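Local coordinates for signal recognition 54 kDa protein (Pyrococcus furiosus, PDB 3DM5), which belongs to the SRP54 family of the signal recognition particle, combining a helical bundle with a P-loop-type nucleotide-binding domain that holds GDP in the model, at residues E30-I35 with Q51-I56; Q57-E62 with Y80-K85; A234-T239 with A263-P268. One frame throughout, in Å; residues are numbered along the deposited sequence.

Contact 1 (E30-I35 with Q51-I56); sequences ELVRDI and QLTREI. With SO4 (sulfate ion), chain F.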
ATOM      1  N   GLU A  30      11.427  19.035   9.251  1.00 57.63           N
ATOM      2  CA  GLU A  30      10.459  18.114   8.658  1.00 61.11           C
ATOM      3  C   GLU A  30      10.848  17.686   7.247  1.00 66.61           C
ATOM      4  O   GLU A  30      10.627  16.537   6.837  1.00 56.08           O
ATOM      5  CB  GLU A  30       9.083  18.751   8.596  1.00 55.32           C
ATOM      6  CG  GLU A  30       8.152  18.000   7.652  1.00 75.48           C
ATOM      7  CD  GLU A  30       6.761  18.592   7.600  1.00 92.20           C
ATOM      8  OE1 GLU A  30       6.535  19.653   8.223  1.00 94.50           O
ATOM      9  OE2 GLU A  30       5.894  17.992   6.927  1.00104.84           O
ATOM     10  N   LEU A  31      11.380  18.641   6.495  1.00 59.65           N
ATOM     11  CA  LEU A  31      11.888  18.377   5.168  1.00 57.62           C
ATOM     12  C   LEU A  31      12.990  17.326   5.266  1.00 63.80           C
ATOM     13  O   LEU A  31      12.957  16.303   4.573  1.00 52.25           O
ATOM     14  CB  LEU A  31      12.455  19.659   4.565  1.00 60.11           C
ATOM     15  CG  LEU A  31      13.335  19.475   3.322  1.00 60.29           C
ATOM     16  CD1 LEU A  31      12.494  19.184   2.066  1.00 43.66           C
ATOM     17  CD2 LEU A  31      14.212  20.702   3.134  1.00 59.55           C
ATOM     18  N   VAL A  32      13.966  17.586   6.131  1.00 56.66           N
ATOM     19  CA  VAL A  32      15.098  16.681   6.274  1.00 57.57           C
ATOM     20  C   VAL A  32      14.619  15.272   6.629  1.00 58.60           C
ATOM     21  O   VAL A  32      15.107  14.276   6.085  1.00 53.88           O
ATOM     22  CB  VAL A  32      16.112  17.191   7.317  1.00 59.71           C
ATOM     23  CG1 VAL A  32      16.938  16.036   7.876  1.00 53.16           C
ATOM     24  CG2 VAL A  32      16.999  18.264   6.697  1.00 53.39           C
ATOM     25  N   ARG A  33      13.642  15.193   7.522  1.00 55.69           N
ATOM     26  CA  ARG A  33      13.128  13.900   7.934  1.00 49.69           C
ATOM     27  C   ARG A  33      12.294  13.242   6.838  1.00 54.05           C
ATOM     28  O   ARG A  33      12.320  12.021   6.675  1.00 55.71           O
ATOM     29  CB  ARG A  33      12.336  14.042   9.229  1.00 56.54           C
ATOM     30  CG  ARG A  33      13.215  14.400  10.412  1.00 54.72           C
ATOM     31  CD  ARG A  33      12.398  14.872  11.592  1.00 65.02           C
ATOM     32  NE  ARG A  33      13.224  15.070  12.781  1.00 68.47           N
ATOM     33  CZ  ARG A  33      12.856  15.831  13.808  1.00 75.37           C
ATOM     34  NH1 ARG A  33      11.694  16.470  13.763  1.00 70.10           N
ATOM     35  NH2 ARG A  33      13.643  15.963  14.870  1.00 65.15           N
ATOM     36  N   ASP A  34      11.556  14.045   6.080  1.00 50.09           N
ATOM     37  CA  ASP A  34      10.856  13.506   4.925  1.00 49.21           C
ATOM     38  C   ASP A  34      11.847  12.871   3.948  1.00 51.52           C
ATOM     39  O   ASP A  34      11.571  11.815   3.395  1.00 49.00           O
ATOM     40  CB  ASP A  34       9.996  14.565   4.229  1.00 62.93           C
ATOM     41  CG  ASP A  34       8.599  14.687   4.841  1.00 76.27           C
ATOM     42  OD1 ASP A  34       8.285  13.927   5.788  1.00 67.58           O
ATOM     43  OD2 ASP A  34       7.813  15.542   4.368  1.00 75.93           O
ATOM     44  N   ILE A  35      13.008  13.497   3.763  1.00 52.21           N
ATOM     45  CA  ILE A  35      14.016  12.991   2.837  1.00 47.20           C
ATOM     46  C   ILE A  35      14.741  11.753   3.368  1.00 48.61           C
ATOM     47  O   ILE A  35      14.994  10.808   2.624  1.00 48.36           O
ATOM     48  CB  ILE A  35      15.049  14.071   2.464  1.00 53.46           C
ATOM     49  CG1 ILE A  35      14.353  15.289   1.841  1.00 47.47           C
ATOM     50  CG2 ILE A  35      16.101  13.502   1.497  1.00 45.30           C
ATOM     51  CD1 ILE A  35      15.249  16.526   1.766  1.00 41.33           C
ATOM     52  N   GLN A  51      24.672  11.937   6.211  1.00 50.50           N
ATOM     53  CA  GLN A  51      25.652  12.911   5.777  1.00 52.40           C
ATOM     54  C   GLN A  51      25.007  13.913   4.830  1.00 52.94           C
ATOM     55  O   GLN A  51      25.204  15.123   4.943  1.00 55.10           O
ATOM     56  CB  GLN A  51      26.829  12.173   5.140  1.00 56.84           C
ATOM     57  CG  GLN A  51      27.580  12.908   4.042  1.00 67.95           C
ATOM     58  CD  GLN A  51      28.372  11.939   3.160  1.00 86.83           C
ATOM     59  OE1 GLN A  51      29.238  11.202   3.648  1.00 86.46           O
ATOM     60  NE2 GLN A  51      28.066  11.927   1.861  1.00 78.87           N
ATOM     61  N   LEU A  52      24.209  13.403   3.910  1.00 48.09           N
ATOM     62  CA  LEU A  52      23.509  14.260   2.976  1.00 54.94           C
ATOM     63  C   LEU A  52      22.477  15.155   3.655  1.00 56.59           C
ATOM     64  O   LEU A  52      22.383  16.339   3.348  1.00 55.77           O
ATOM     65  CB  LEU A  52      22.820  13.419   1.907  1.00 46.62           C
ATOM     66  CG  LEU A  52      21.950  14.193   0.922  1.00 50.05           C
ATOM     67  CD1 LEU A  52      22.843  14.977  -0.007  1.00 46.53           C
ATOM     68  CD2 LEU A  52      21.015  13.247   0.147  1.00 51.87           C
ATOM     69  N   THR A  53      21.678  14.599   4.555  1.00 48.51           N
ATOM     70  CA  THR A  53      20.613  15.407   5.139  1.00 58.49           C
ATOM     71  C   THR A  53      21.121  16.366   6.219  1.00 64.41           C
ATOM     72  O   THR A  53      20.431  17.318   6.582  1.00 57.20           O
ATOM     73  CB  THR A  53      19.410  14.562   5.622  1.00 59.17           C
ATOM     74  OG1 THR A  53      19.808  13.664   6.675  1.00 54.27           O
ATOM     75  CG2 THR A  53      18.813  13.790   4.439  1.00 48.30           C
ATOM     76  N   ARG A  54      22.338  16.129   6.702  1.00 57.85           N
ATOM     77  CA  ARG A  54      22.969  17.046   7.642  1.00 59.95           C
ATOM     78  C   ARG A  54      23.522  18.242   6.891  1.00 62.02           C
ATOM     79  O   ARG A  54      23.538  19.357   7.408  1.00 65.34           O
ATOM     80  CB  ARG A  54      24.075  16.362   8.441  1.00 66.42           C
ATOM     81  CG  ARG A  54      23.564  15.523   9.610  1.00 76.43           C
ATOM     82  CD  ARG A  54      24.716  14.890  10.378  1.00 80.86           C
ATOM     83  NE  ARG A  54      24.261  13.827  11.270  1.00 87.34           N
ATOM     84  CZ  ARG A  54      23.810  14.026  12.505  1.00 97.32           C
ATOM     85  NH1 ARG A  54      23.748  15.255  12.999  1.00107.31           N
ATOM     86  NH2 ARG A  54      23.418  12.999  13.248  1.00 92.56           N
ATOM     87  N   GLU A  55      23.971  18.008   5.667  1.00 59.43           N
ATOM     88  CA  GLU A  55      24.441  19.093   4.815  1.00 58.30           C
ATOM     89  C   GLU A  55      23.262  19.948   4.349  1.00 62.91           C
ATOM     90  O   GLU A  55      23.336  21.182   4.320  1.00 57.16           O
ATOM     91  CB  GLU A  55      25.203  18.536   3.610  1.00 52.58           C
ATOM     92  CG  GLU A  55      25.516  19.565   2.539  1.00 61.04           C
ATOM     93  CD  GLU A  55      26.528  20.617   2.987  1.00 78.10           C
ATOM     94  OE1 GLU A  55      26.816  21.542   2.191  1.00 79.10           O
ATOM     95  OE2 GLU A  55      27.036  20.520   4.130  1.00 75.19           O
ATOM     96  N   ILE A  56      22.172  19.283   3.985  1.00 59.68           N
ATOM     97  CA  ILE A  56      20.972  19.989   3.555  1.00 63.85           C
ATOM     98  C   ILE A  56      20.406  20.818   4.693  1.00 55.32           C
ATOM     99  O   ILE A  56      20.068  21.977   4.496  1.00 60.72           O
ATOM    100  CB  ILE A  56      19.879  19.044   3.013  1.00 60.56           C
ATOM    101  CG1 ILE A  56      20.375  18.318   1.763  1.00 61.75           C
ATOM    102  CG2 ILE A  56      18.605  19.827   2.695  1.00 42.60           C
ATOM    103  CD1 ILE A  56      19.291  17.503   1.066  1.00 50.55           C
TER
HETATM  104  S   SO4 F 447      12.076  18.652  17.018  1.00 90.21           S
HETATM  105  O1  SO4 F 447      11.155  18.618  15.880  1.00 65.42           O
HETATM  106  O2  SO4 F 447      11.697  19.783  17.859  1.00 87.58           O
HETATM  107  O3  SO4 F 447      12.002  17.423  17.797  1.00 76.51           O
HETATM  108  O4  SO4 F 447      13.466  18.784  16.593  1.00 77.25           O
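V32 keeps its CG1 methyl opposite the backbone N (chi1 156°), which sets it against T53, whose OG1 stands between its backbone N and carbonyl carbon (chi1 63°); the two branched side chains meet obliquely, CG1 of V32 lying 3.7 Å from CB of T53. They sit where the antiparallel helices 25-41 and 46-62 pack in the SRP54-type helical bundle, the two short segments running at 161° with axes 9.8 Å apart. The other V32 methyl turns to the backbone of the partner helix, its CG2 being 3.6 Å from the carbonyl O of T53. One turn further along, I35 slides past T53 in the opposite sense, and the two CG2 methyls approach to 4.0 Å. I35 also sends its CD1 to CD1 of I56, 4.2 Å away, a purely apolar meeting of side-chain ends. All four touching residues are buried, the T53 hydroxyl among them. Its OG1 is hydrogen-bonded to the carbonyl O of V49, one turn earlier in its own helix, and pairs with the side-chain amide end of Q36. Helix 5-19 adds L10 against I35, and helix 71-86 brings E82 against I56. On another side of helix 25-41, R33 stretches out and presents the edge of its guanidinium to a sulfate ion, probably from the crystallisation liquor. NH1 of R33 gives the straighter bond, 3.1 Å to sulfate O1, while NH2 of R33 makes a weak one, 3.3 Å to sulfate O4.

Contact 2 (Q57-E62 with Y80-K85); sequences QRRALE and YEELTK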
ATOM      1  N   GLN A  57      20.313  20.220   5.877  1.00 60.92           N
ATOM      2  CA  GLN A  57      19.832  20.929   7.059  1.00 70.93           C
ATOM      3  C   GLN A  57      20.670  22.169   7.335  1.00 68.59           C
ATOM      4  O   GLN A  57      20.127  23.259   7.560  1.00 64.39           O
ATOM      5  CB  GLN A  57      19.888  20.026   8.284  1.00 62.91           C
ATOM      6  CG  GLN A  57      18.969  20.457   9.419  1.00 65.68           C
ATOM      7  CD  GLN A  57      18.961  19.441  10.542  1.00 71.93           C
ATOM      8  OE1 GLN A  57      20.005  19.124  11.110  1.00 84.53           O
ATOM      9  NE2 GLN A  57      17.784  18.910  10.859  1.00 74.02           N
ATOM     10  N   ARG A  58      21.987  21.975   7.320  1.00 60.04           N
ATOM     11  CA  ARG A  58      22.956  23.020   7.595  1.00 58.60           C
ATOM     12  C   ARG A  58      22.835  24.174   6.600  1.00 72.56           C
ATOM     13  O   ARG A  58      22.602  25.315   6.996  1.00 75.47           O
ATOM     14  CB  ARG A  58      24.361  22.419   7.588  1.00 66.51           C
ATOM     15  CG  ARG A  58      25.517  23.400   7.653  1.00 81.52           C
ATOM     16  CD  ARG A  58      26.815  22.688   7.277  1.00 78.94           C
ATOM     17  NE  ARG A  58      27.775  23.571   6.615  1.00 93.28           N
ATOM     18  CZ  ARG A  58      27.562  24.186   5.453  1.00 90.33           C
ATOM     19  NH1 ARG A  58      26.404  24.042   4.819  1.00 86.30           N
ATOM     20  NH2 ARG A  58      28.504  24.963   4.930  1.00 84.59           N
ATOM     21  N   ARG A  59      22.969  23.880   5.311  1.00 69.45           N
ATOM     22  CA  ARG A  59      22.831  24.915   4.289  1.00 69.08           C
ATOM     23  C   ARG A  59      21.505  25.682   4.379  1.00 67.32           C
ATOM     24  O   ARG A  59      21.466  26.883   4.153  1.00 78.26           O
ATOM     25  CB  ARG A  59      23.004  24.330   2.878  1.00 63.18           C
ATOM     26  CG  ARG A  59      24.380  23.748   2.595  1.00 61.74           C
ATOM     27  CD  ARG A  59      24.572  23.454   1.111  1.00 59.44           C
ATOM     28  NE  ARG A  59      24.287  24.629   0.291  1.00 67.71           N
ATOM     29  CZ  ARG A  59      24.064  24.597  -1.020  1.00 63.17           C
ATOM     30  NH1 ARG A  59      24.083  23.447  -1.673  1.00 61.24           N
ATOM     31  NH2 ARG A  59      23.814  25.717  -1.680  1.00 58.95           N
ATOM     32  N   ALA A  60      20.415  24.994   4.690  1.00 63.81           N
ATOM     33  CA  ALA A  60      19.113  25.653   4.767  1.00 68.94           C
ATOM     34  C   ALA A  60      19.067  26.609   5.945  1.00 70.62           C
ATOM     35  O   ALA A  60      18.739  27.783   5.783  1.00 73.88           O
ATOM     36  CB  ALA A  60      17.983  24.628   4.874  1.00 57.87           C
ATOM     37  N   LEU A  61      19.402  26.091   7.126  1.00 69.68           N
ATOM     38  CA  LEU A  61      19.442  26.866   8.367  1.00 70.96           C
ATOM     39  C   LEU A  61      20.321  28.122   8.332  1.00 79.56           C
ATOM     40  O   LEU A  61      19.903  29.178   8.806  1.00 82.49           O
ATOM     41  CB  LEU A  61      19.898  25.977   9.526  1.00 64.03           C
ATOM     42  CG  LEU A  61      18.800  25.357  10.390  1.00 65.39           C
ATOM     43  CD1 LEU A  61      17.481  25.245   9.630  1.00 74.16           C
ATOM     44  CD2 LEU A  61      19.250  24.007  10.936  1.00 64.37           C
ATOM     45  N   GLU A  62      21.527  28.017   7.778  1.00 69.66           N
ATOM     46  CA  GLU A  62      22.494  29.100   7.914  1.00 76.96           C
ATOM     47  C   GLU A  62      22.945  29.763   6.614  1.00 78.63           C
ATOM     48  O   GLU A  62      24.038  30.313   6.542  1.00 83.94           O
ATOM     49  CB  GLU A  62      23.712  28.603   8.695  1.00 84.76           C
ATOM     50  CG  GLU A  62      24.593  27.630   7.929  1.00 91.21           C
ATOM     51  CD  GLU A  62      25.586  26.907   8.825  1.00 99.43           C
ATOM     52  OE1 GLU A  62      25.208  26.545   9.961  1.00 96.50           O
ATOM     53  OE2 GLU A  62      26.738  26.695   8.391  1.00101.20           O
ATOM     54  N   TYR A  80      17.970  20.434  -4.581  1.00 43.08           N
ATOM     55  CA  TYR A  80      18.250  19.969  -5.934  1.00 41.96           C
ATOM     56  C   TYR A  80      19.733  19.758  -6.138  1.00 48.45           C
ATOM     57  O   TYR A  80      20.150  18.808  -6.798  1.00 44.58           O
ATOM     58  CB  TYR A  80      17.763  20.976  -6.951  1.00 36.21           C
ATOM     59  CG  TYR A  80      18.279  20.741  -8.346  1.00 42.18           C
ATOM     60  CD1 TYR A  80      19.118  21.657  -8.969  1.00 42.17           C
ATOM     61  CD2 TYR A  80      17.907  19.622  -9.055  1.00 41.96           C
ATOM     62  CE1 TYR A  80      19.567  21.450 -10.271  1.00 43.18           C
ATOM     63  CE2 TYR A  80      18.353  19.409 -10.354  1.00 47.32           C
ATOM     64  CZ  TYR A  80      19.181  20.321 -10.956  1.00 43.91           C
ATOM     65  OH  TYR A  80      19.622  20.080 -12.244  1.00 47.37           O
ATOM     66  N   GLU A  81      20.516  20.660  -5.557  1.00 45.88           N
ATOM     67  CA  GLU A  81      21.955  20.716  -5.763  1.00 46.21           C
ATOM     68  C   GLU A  81      22.675  19.643  -4.954  1.00 48.79           C
ATOM     69  O   GLU A  81      23.603  18.988  -5.440  1.00 48.38           O
ATOM     70  CB  GLU A  81      22.463  22.119  -5.419  1.00 47.02           C
ATOM     71  CG  GLU A  81      23.957  22.237  -5.171  1.00 68.53           C
ATOM     72  CD  GLU A  81      24.361  23.656  -4.798  1.00 87.67           C
ATOM     73  OE1 GLU A  81      25.577  23.890  -4.598  1.00 87.07           O
ATOM     74  OE2 GLU A  81      23.458  24.529  -4.706  1.00 74.94           O
ATOM     75  N   GLU A  82      22.231  19.456  -3.721  1.00 46.23           N
ATOM     76  CA  GLU A  82      22.755  18.392  -2.882  1.00 46.54           C
ATOM     77  C   GLU A  82      22.482  16.992  -3.461  1.00 48.32           C
ATOM     78  O   GLU A  82      23.394  16.155  -3.524  1.00 48.81           O
ATOM     79  CB  GLU A  82      22.227  18.527  -1.454  1.00 51.18           C
ATOM     80  CG  GLU A  82      22.878  19.661  -0.706  1.00 57.82           C
ATOM     81  CD  GLU A  82      24.397  19.625  -0.815  1.00 65.54           C
ATOM     82  OE1 GLU A  82      24.992  18.526  -0.684  1.00 61.09           O
ATOM     83  OE2 GLU A  82      24.993  20.702  -1.030  1.00 66.75           O
ATOM     84  N   LEU A  83      21.240  16.752  -3.887  1.00 42.72           N
ATOM     85  CA  LEU A  83      20.856  15.485  -4.485  1.00 36.84           C
ATOM     86  C   LEU A  83      21.643  15.222  -5.762  1.00 42.26           C
ATOM     87  O   LEU A  83      22.044  14.098  -6.022  1.00 44.57           O
ATOM     88  CB  LEU A  83      19.341  15.429  -4.774  1.00 43.86           C
ATOM     89  CG  LEU A  83      18.442  14.959  -3.621  1.00 52.60           C
ATOM     90  CD1 LEU A  83      16.966  14.916  -4.025  1.00 46.45           C
ATOM     91  CD2 LEU A  83      18.891  13.593  -3.117  1.00 46.66           C
ATOM     92  N   THR A  84      21.875  16.258  -6.561  1.00 46.06           N
ATOM     93  CA  THR A  84      22.655  16.082  -7.783  1.00 48.29           C
ATOM     94  C   THR A  84      24.088  15.629  -7.517  1.00 46.10           C
ATOM     95  O   THR A  84      24.593  14.771  -8.242  1.00 39.17           O
ATOM     96  CB  THR A  84      22.642  17.320  -8.710  1.00 42.78           C
ATOM     97  OG1 THR A  84      21.306  17.570  -9.148  1.00 44.22           O
ATOM     98  CG2 THR A  84      23.495  17.050  -9.966  1.00 40.68           C
ATOM     99  N   LYS A  85      24.732  16.189  -6.492  1.00 41.59           N
ATOM    100  CA  LYS A  85      26.112  15.787  -6.155  1.00 47.98           C
ATOM    101  C   LYS A  85      26.117  14.378  -5.589  1.00 48.29           C
ATOM    102  O   LYS A  85      27.085  13.635  -5.742  1.00 56.95           O
ATOM    103  CB  LYS A  85      26.767  16.741  -5.152  1.00 51.41           C
ATOM    104  CG  LYS A  85      27.012  18.142  -5.690  1.00 66.09           C
ATOM    105  CD  LYS A  85      27.428  19.101  -4.587  1.00 65.43           C
ATOM    106  CE  LYS A  85      27.394  20.546  -5.083  1.00 75.90           C
ATOM    107  NZ  LYS A  85      27.640  21.558  -4.004  1.00 78.01           N
TER
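OE2 of E81 is gripped from two helices: NH2 of R59 reaches it across the contact at 3.3 Å, and NZ of K77 forms a salt bridge with it from its own helix. The arginine meets this oxygen from above the carboxylate plane, although the oxygen itself lies in the guanidinium plane. The two planes stand 72° apart. The second amino group of the same arginine serves the next residue, NH1 of R59 standing 3.0 Å from OE2 of E82 and using the anti lone pair, the one turned away from OE1. Here the two planes are nearly perpendicular. A bend at chi3 of R59 (53°) turns the end of the chain so that both amino groups face helix 71-86, while NE of R59 pairs with E63. This salt-bridge network joins the neighbouring helices 46-62 and 71-86 of the SRP54-type helical bundle at a partly buried position. K85 enlarges it, its NZ lying 3.2 Å from OE1 of E81 on the anti side. E81 thus has cationic partners at both oxygens, which would probably help to keep it ionised. On helix 71-86 itself, OG1 of T84 bonds back to the carbonyl O of Y80, 2.9 Å away, while OH of Y80 bonds to the carbonyl O of P287.

Contact 3 (A234-T239 with A263-P268); sequences AFKEAT and AATGAP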
ATOM      1  N   ALA A 234      35.420  -2.491  -5.484  1.00 41.69           N
ATOM      2  CA  ALA A 234      36.442  -3.488  -5.812  1.00 44.33           C
ATOM      3  C   ALA A 234      36.836  -3.354  -7.278  1.00 50.17           C
ATOM      4  O   ALA A 234      38.013  -3.319  -7.614  1.00 59.34           O
ATOM      5  CB  ALA A 234      35.983  -4.906  -5.493  1.00 35.86           C
ATOM      6  N   PHE A 235      35.835  -3.271  -8.144  1.00 45.28           N
ATOM      7  CA  PHE A 235      36.047  -3.046  -9.562  1.00 43.38           C
ATOM      8  C   PHE A 235      36.876  -1.783  -9.839  1.00 45.74           C
ATOM      9  O   PHE A 235      37.901  -1.845 -10.515  1.00 45.24           O
ATOM     10  CB  PHE A 235      34.682  -2.962 -10.254  1.00 37.61           C
ATOM     11  CG  PHE A 235      34.747  -2.581 -11.708  1.00 31.13           C
ATOM     12  CD1 PHE A 235      35.047  -3.527 -12.677  1.00 31.18           C
ATOM     13  CD2 PHE A 235      34.470  -1.281 -12.105  1.00 26.62           C
ATOM     14  CE1 PHE A 235      35.088  -3.176 -14.017  1.00 32.59           C
ATOM     15  CE2 PHE A 235      34.508  -0.921 -13.427  1.00 35.11           C
ATOM     16  CZ  PHE A 235      34.819  -1.862 -14.390  1.00 33.57           C
ATOM     17  N   LYS A 236      36.424  -0.643  -9.322  1.00 40.11           N
ATOM     18  CA  LYS A 236      37.082   0.636  -9.571  1.00 44.62           C
ATOM     19  C   LYS A 236      38.552   0.623  -9.157  1.00 52.99           C
ATOM     20  O   LYS A 236      39.341   1.463  -9.600  1.00 53.04           O
ATOM     21  CB  LYS A 236      36.364   1.758  -8.819  1.00 44.53           C
ATOM     22  CG  LYS A 236      36.918   3.139  -9.109  1.00 48.64           C
ATOM     23  CD  LYS A 236      36.511   4.169  -8.048  1.00 45.76           C
ATOM     24  CE  LYS A 236      37.336   5.441  -8.230  1.00 53.37           C
ATOM     25  NZ  LYS A 236      36.864   6.597  -7.424  1.00 72.45           N
ATOM     26  N   GLU A 237      38.905  -0.325  -8.298  1.00 49.44           N
ATOM     27  CA  GLU A 237      40.267  -0.456  -7.804  1.00 44.68           C
ATOM     28  C   GLU A 237      41.101  -1.417  -8.666  1.00 48.79           C
ATOM     29  O   GLU A 237      42.317  -1.381  -8.621  1.00 55.31           O
ATOM     30  CB  GLU A 237      40.254  -0.919  -6.349  1.00 40.09           C
ATOM     31  CG  GLU A 237      39.972   0.220  -5.319  1.00 45.47           C
ATOM     32  CD  GLU A 237      39.628  -0.315  -3.909  1.00 60.88           C
ATOM     33  OE1 GLU A 237      39.395  -1.545  -3.751  1.00 52.06           O
ATOM     34  OE2 GLU A 237      39.582   0.501  -2.961  1.00 61.04           O
ATOM     35  N   ALA A 238      40.443  -2.259  -9.451  1.00 43.15           N
ATOM     36  CA  ALA A 238      41.118  -3.210 -10.338  1.00 47.47           C
ATOM     37  C   ALA A 238      41.298  -2.696 -11.761  1.00 39.03           C
ATOM     38  O   ALA A 238      41.705  -3.441 -12.638  1.00 50.46           O
ATOM     39  CB  ALA A 238      40.361  -4.558 -10.361  1.00 37.67           C
ATOM     40  N   THR A 239      40.980  -1.431 -11.989  1.00 38.40           N
ATOM     41  CA  THR A 239      41.052  -0.873 -13.326  1.00 38.80           C
ATOM     42  C   THR A 239      41.046   0.641 -13.305  1.00 35.53           C
ATOM     43  O   THR A 239      40.210   1.265 -12.667  1.00 50.10           O
ATOM     44  CB  THR A 239      39.907  -1.348 -14.224  1.00 45.00           C
ATOM     45  OG1 THR A 239      39.935  -0.594 -15.440  1.00 41.80           O
ATOM     46  CG2 THR A 239      38.562  -1.135 -13.544  1.00 46.69           C
ATOM     47  N   ALA A 263      27.742   5.973  -6.747  1.00 37.37           N
ATOM     48  CA  ALA A 263      28.261   7.325  -6.841  1.00 37.46           C
ATOM     49  C   ALA A 263      29.179   7.674  -5.643  1.00 46.74           C
ATOM     50  O   ALA A 263      30.057   8.543  -5.730  1.00 44.43           O
ATOM     51  CB  ALA A 263      27.127   8.320  -6.975  1.00 30.41           C
ATOM     52  N   ALA A 264      28.965   6.990  -4.526  1.00 46.98           N
ATOM     53  CA  ALA A 264      29.719   7.255  -3.318  1.00 44.05           C
ATOM     54  C   ALA A 264      31.113   6.728  -3.561  1.00 49.09           C
ATOM     55  O   ALA A 264      32.062   6.980  -2.825  1.00 46.46           O
ATOM     56  CB  ALA A 264      29.094   6.538  -2.156  1.00 40.77           C
ATOM     57  N   THR A 265      31.220   5.984  -4.634  1.00 48.93           N
ATOM     58  CA  THR A 265      32.400   5.213  -4.877  1.00 43.45           C
ATOM     59  C   THR A 265      33.371   6.018  -5.739  1.00 47.13           C
ATOM     60  O   THR A 265      34.570   5.754  -5.740  1.00 47.66           O
ATOM     61  CB  THR A 265      31.982   3.952  -5.596  1.00 44.45           C
ATOM     62  OG1 THR A 265      32.319   2.804  -4.806  1.00 52.82           O
ATOM     63  CG2 THR A 265      32.574   3.919  -7.001  1.00 33.91           C
ATOM     64  N   GLY A 266      32.844   7.001  -6.471  1.00 45.12           N
ATOM     65  CA  GLY A 266      33.625   7.756  -7.434  1.00 44.08           C
ATOM     66  C   GLY A 266      33.500   7.232  -8.858  1.00 37.85           C
ATOM     67  O   GLY A 266      33.628   7.966  -9.827  1.00 42.16           O
ATOM     68  N   ALA A 267      33.234   5.949  -8.990  1.00 38.88           N
ATOM     69  CA  ALA A 267      33.105   5.368 -10.309  1.00 41.62           C
ATOM     70  C   ALA A 267      31.976   6.043 -11.081  1.00 48.57           C
ATOM     71  O   ALA A 267      30.911   6.327 -10.532  1.00 47.91           O
ATOM     72  CB  ALA A 267      32.884   3.865 -10.209  1.00 38.98           C
ATOM     73  N   PRO A 268      32.212   6.302 -12.365  1.00 51.06           N
ATOM     74  CA  PRO A 268      31.262   7.004 -13.221  1.00 37.50           C
ATOM     75  C   PRO A 268      30.144   6.082 -13.684  1.00 42.08           C
ATOM     76  O   PRO A 268      30.441   5.015 -14.242  1.00 44.90           O
ATOM     77  CB  PRO A 268      32.107   7.408 -14.434  1.00 36.28           C
ATOM     78  CG  PRO A 268      33.380   6.673 -14.315  1.00 39.23           C
ATOM     79  CD  PRO A 268      33.357   5.786 -13.120  1.00 43.47           C
TER
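The flat group that matters across this contact is the T265 carbonyl, which K236 meets in its plane and on a lone pair, with NZ of K236 3.0 Å from O of T265 and a C=O...N angle of 134°. Beside the lysine, the F235 ring turns into the domain interior: CG2 of T239 lies 3.9 Å above the centre of one face, and M204, V216, L218 and I244 also pack against this side chain. K236 reaches the carbonyl as an extended chain, CG opposite its backbone N (chi1 -175°) and straight from there to NZ. Its aliphatic part does work on the way, with CD of K236 4.1 Å from CG2 of T265 and 4.2 Å from CB of A267. The place is the P-loop NTPase-type domain, where the end of helix 228-237 is joined to the loop leading from helix 255-263 into strand 269-273. G266 is the first residue beyond that helix to leave helical angles; with phi 96°, it lies beside NZ of K236 and has no side chain there. T265 also packs on Y229, A232 and L233 of helix 228-237. A positive charge placed just past the C-terminal end of helix 255-263 would probably be electrostatically welcome there, while the methylene chain packs on T265 and A267, so one lysine supplies both a directional polar bond and some apolar contact.

Contacts 1 and 2 illustrate how one helix can serve two chemistries: both use helix 46-62, their centres lie 8 Å apart, and they touch directly, V32 against Q57 and I56 against E82. Contact 1 is the core member, buried and almost wholly apolar, whereas contact 2 sits toward the surface, is only partly buried and rests on charged pairs. E82 bridges these regimes, its chain packed on L52 and I56 while its carboxylate joins the salt-bridge network. Contact 3 belongs to the GTPase domain, about 25 Å between centres from contact 2; partly buried, with K236 and G266 exposed, it joins a helix end to a loop by one lysine-to-carbonyl bond instead of ion pairs.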